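Local coordinates for protein lysine-sensitive aspartokinase 3 (Escherichia coli, PDB 2J0W) that phosphorylates L-aspartate with ATP to give 4-phospho-L-aspartate, opening lysine biosynthesis under feedback inhibition by lysine, at residues R34-S39 / L178-G183. Sequence-based numbering, arbitrary orientation.
Sequences RLVVLS and LVITQG. With ASP (aspartic acid), chain B.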
loop_
_atom_site.group_PDB
_atom_site.type_symbol
_atom_site.label_atom_id
_atom_site.label_comp_id
_atom_site.label_asym_id
_atom_site.label_seq_id
_atom_site.Cartn_x
_atom_site.Cartn_y
_atom_site.Cartn_z
ATOM N N ARG A 34 21.204 35.910 15.046
ATOM C CA ARG A 34 21.196 37.088 14.198
ATOM C C ARG A 34 19.851 37.226 13.496
ATOM O O ARG A 34 19.479 38.308 13.038
ATOM C CB ARG A 34 22.313 36.967 13.170
ATOM C CG ARG A 34 23.661 36.644 13.803
ATOM C CD ARG A 34 24.632 37.782 13.610
ATOM N NE ARG A 34 23.999 39.068 13.868
ATOM C CZ ARG A 34 24.665 40.181 14.139
ATOM N NH1 ARG A 34 25.992 40.166 14.197
ATOM N NH2 ARG A 34 24.003 41.308 14.350
ATOM N N LEU A 35 19.127 36.120 13.389
ATOM C CA LEU A 35 17.824 36.150 12.746
ATOM C C LEU A 35 16.758 35.551 13.650
ATOM O O LEU A 35 16.908 34.437 14.165
ATOM C CB LEU A 35 17.868 35.387 11.419
ATOM C CG LEU A 35 16.593 35.352 10.563
ATOM C CD1 LEU A 35 16.124 36.752 10.189
ATOM C CD2 LEU A 35 16.891 34.568 9.319
ATOM N N VAL A 36 15.682 36.298 13.854
ATOM C CA VAL A 36 14.601 35.807 14.684
ATOM C C VAL A 36 13.367 35.661 13.803
ATOM O O VAL A 36 13.121 36.479 12.910
ATOM C CB VAL A 36 14.302 36.773 15.855
ATOM C CG1 VAL A 36 13.203 36.196 16.752
ATOM C CG2 VAL A 36 15.570 37.003 16.656
ATOM N N VAL A 37 12.607 34.604 14.043
ATOM C CA VAL A 37 11.411 34.355 13.271
ATOM C C VAL A 37 10.252 34.283 14.241
ATOM O O VAL A 37 10.267 33.481 15.175
ATOM C CB VAL A 37 11.556 33.045 12.482
ATOM C CG1 VAL A 37 10.243 32.667 11.821
ATOM C CG2 VAL A 37 12.639 33.216 11.436
ATOM N N LEU A 38 9.253 35.136 14.037
ATOM C CA LEU A 38 8.103 35.159 14.932
ATOM C C LEU A 38 6.813 34.780 14.249
ATOM O O LEU A 38 6.618 35.073 13.074
ATOM C CB LEU A 38 7.903 36.553 15.517
ATOM C CG LEU A 38 8.986 37.222 16.356
ATOM C CD1 LEU A 38 8.491 38.611 16.737
ATOM C CD2 LEU A 38 9.291 36.391 17.596
ATOM N N SER A 39 5.949 34.113 15.002
ATOM C CA SER A 39 4.628 33.740 14.528
ATOM C C SER A 39 3.835 34.886 15.134
ATOM O O SER A 39 4.397 35.713 15.846
ATOM C CB SER A 39 4.138 32.433 15.168
ATOM O OG SER A 39 4.863 31.291 14.750
ATOM N N LEU A 178 20.928 43.073 14.133
ATOM C CA LEU A 178 19.872 42.099 14.332
ATOM C C LEU A 178 18.711 42.294 13.380
ATOM O O LEU A 178 18.390 43.418 12.976
ATOM C CB LEU A 178 19.377 42.160 15.772
ATOM C CG LEU A 178 18.938 40.803 16.294
ATOM C CD1 LEU A 178 20.062 39.795 16.061
ATOM C CD2 LEU A 178 18.596 40.911 17.773
ATOM N N VAL A 179 18.070 41.183 13.035
ATOM C CA VAL A 179 16.957 41.211 12.106
ATOM C C VAL A 179 15.779 40.381 12.575
ATOM O O VAL A 179 15.894 39.194 12.839
ATOM C CB VAL A 179 17.408 40.727 10.737
ATOM C CG1 VAL A 179 16.246 40.762 9.755
ATOM C CG2 VAL A 179 18.553 41.604 10.259
ATOM N N ILE A 180 14.636 41.033 12.685
ATOM C CA ILE A 180 13.422 40.372 13.118
ATOM C C ILE A 180 12.491 40.323 11.913
ATOM O O ILE A 180 12.234 41.352 11.269
ATOM C CB ILE A 180 12.772 41.158 14.273
ATOM C CG1 ILE A 180 13.829 41.414 15.347
ATOM C CG2 ILE A 180 11.591 40.390 14.854
ATOM C CD1 ILE A 180 14.621 40.186 15.704
ATOM N N THR A 181 12.010 39.128 11.587
ATOM C CA THR A 181 11.108 38.984 10.457
ATOM C C THR A 181 10.002 37.979 10.785
ATOM O O THR A 181 9.973 37.413 11.888
ATOM C CB THR A 181 11.881 38.574 9.182
ATOM O OG1 THR A 181 10.989 38.627 8.068
ATOM C CG2 THR A 181 12.493 37.158 9.313
ATOM N N GLN A 182 9.104 37.741 9.835
ATOM C CA GLN A 182 7.981 36.832 10.082
ATOM C C GLN A 182 7.959 35.492 9.363
ATOM O O GLN A 182 8.280 35.394 8.182
ATOM C CB GLN A 182 6.671 37.570 9.793
ATOM C CG GLN A 182 6.673 38.385 8.511
ATOM C CD GLN A 182 7.555 39.616 8.578
ATOM O OE1 GLN A 182 8.118 40.039 7.565
ATOM N NE2 GLN A 182 7.673 40.207 9.763
ATOM N N GLY A 183 7.572 34.446 10.077
ATOM C CA GLY A 183 7.493 33.147 9.436
ATOM C C GLY A 183 6.076 32.975 8.922
ATOM O O GLY A 183 5.256 33.884 9.080
HETATM N N ASP B . 0.807 31.886 12.691
HETATM C CA ASP B . 0.527 30.665 11.938
HETATM C C ASP B . -0.495 29.857 12.767
HETATM O O ASP B . -1.016 30.409 13.767
HETATM C CB ASP B . 1.859 29.900 11.670
HETATM C CG ASP B . 2.579 29.291 12.893
HETATM O OD1 ASP B . 2.049 29.435 14.039
HETATM O OD2 ASP B . 3.685 28.663 12.717
HETATM O OXT ASP B . -0.738 28.649 12.424
#
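L178 begins the pairing by laying CD1 against the R34 backbone, 3.4 Å from R34 O. That same carbonyl accepts V179 N, the first of five interstrand hydrogen bonds and the most bent at the hydrogen. V179 O then receives V36 N at 3.1 Å, nearly in line with the carbonyl, while V179 CG1 packs on L35 CD1. I180 and V36 point to the other face of the sheet and lie side by side; chi1 (-51°) sets I180 CG1 beside the backbone N, and the bend at chi2 brings CD1 within 3.4 Å of V36 CB, while I180 CG2 meets L38 CD1. T181 is bonded through both its N and its O: T181 N donates to V36 O, and L38 N reaches T181 O in the carbonyl plane. T181 CG2 touches L35 CD1 at 3.8 Å. Q182 lies close to substrate-binding E119. G183 N closes the series on L38 O, straight at 170°, with V37 CG1 packed against the glycine backbone. The 26° between strand directions marks a twisted parallel pair in the central sheet of the amino acid kinase fold. The five bonds use facing N-H and C=O groups, while T181 OG1 makes a hydrogen bond to F140 O and Q182 OE1 accepts one from V142 N. The first strand leads into S39, which lines the aspartate pocket; its OG is hydrogen-bonded to S201 OG and lies 3.4 Å from ligand OD1.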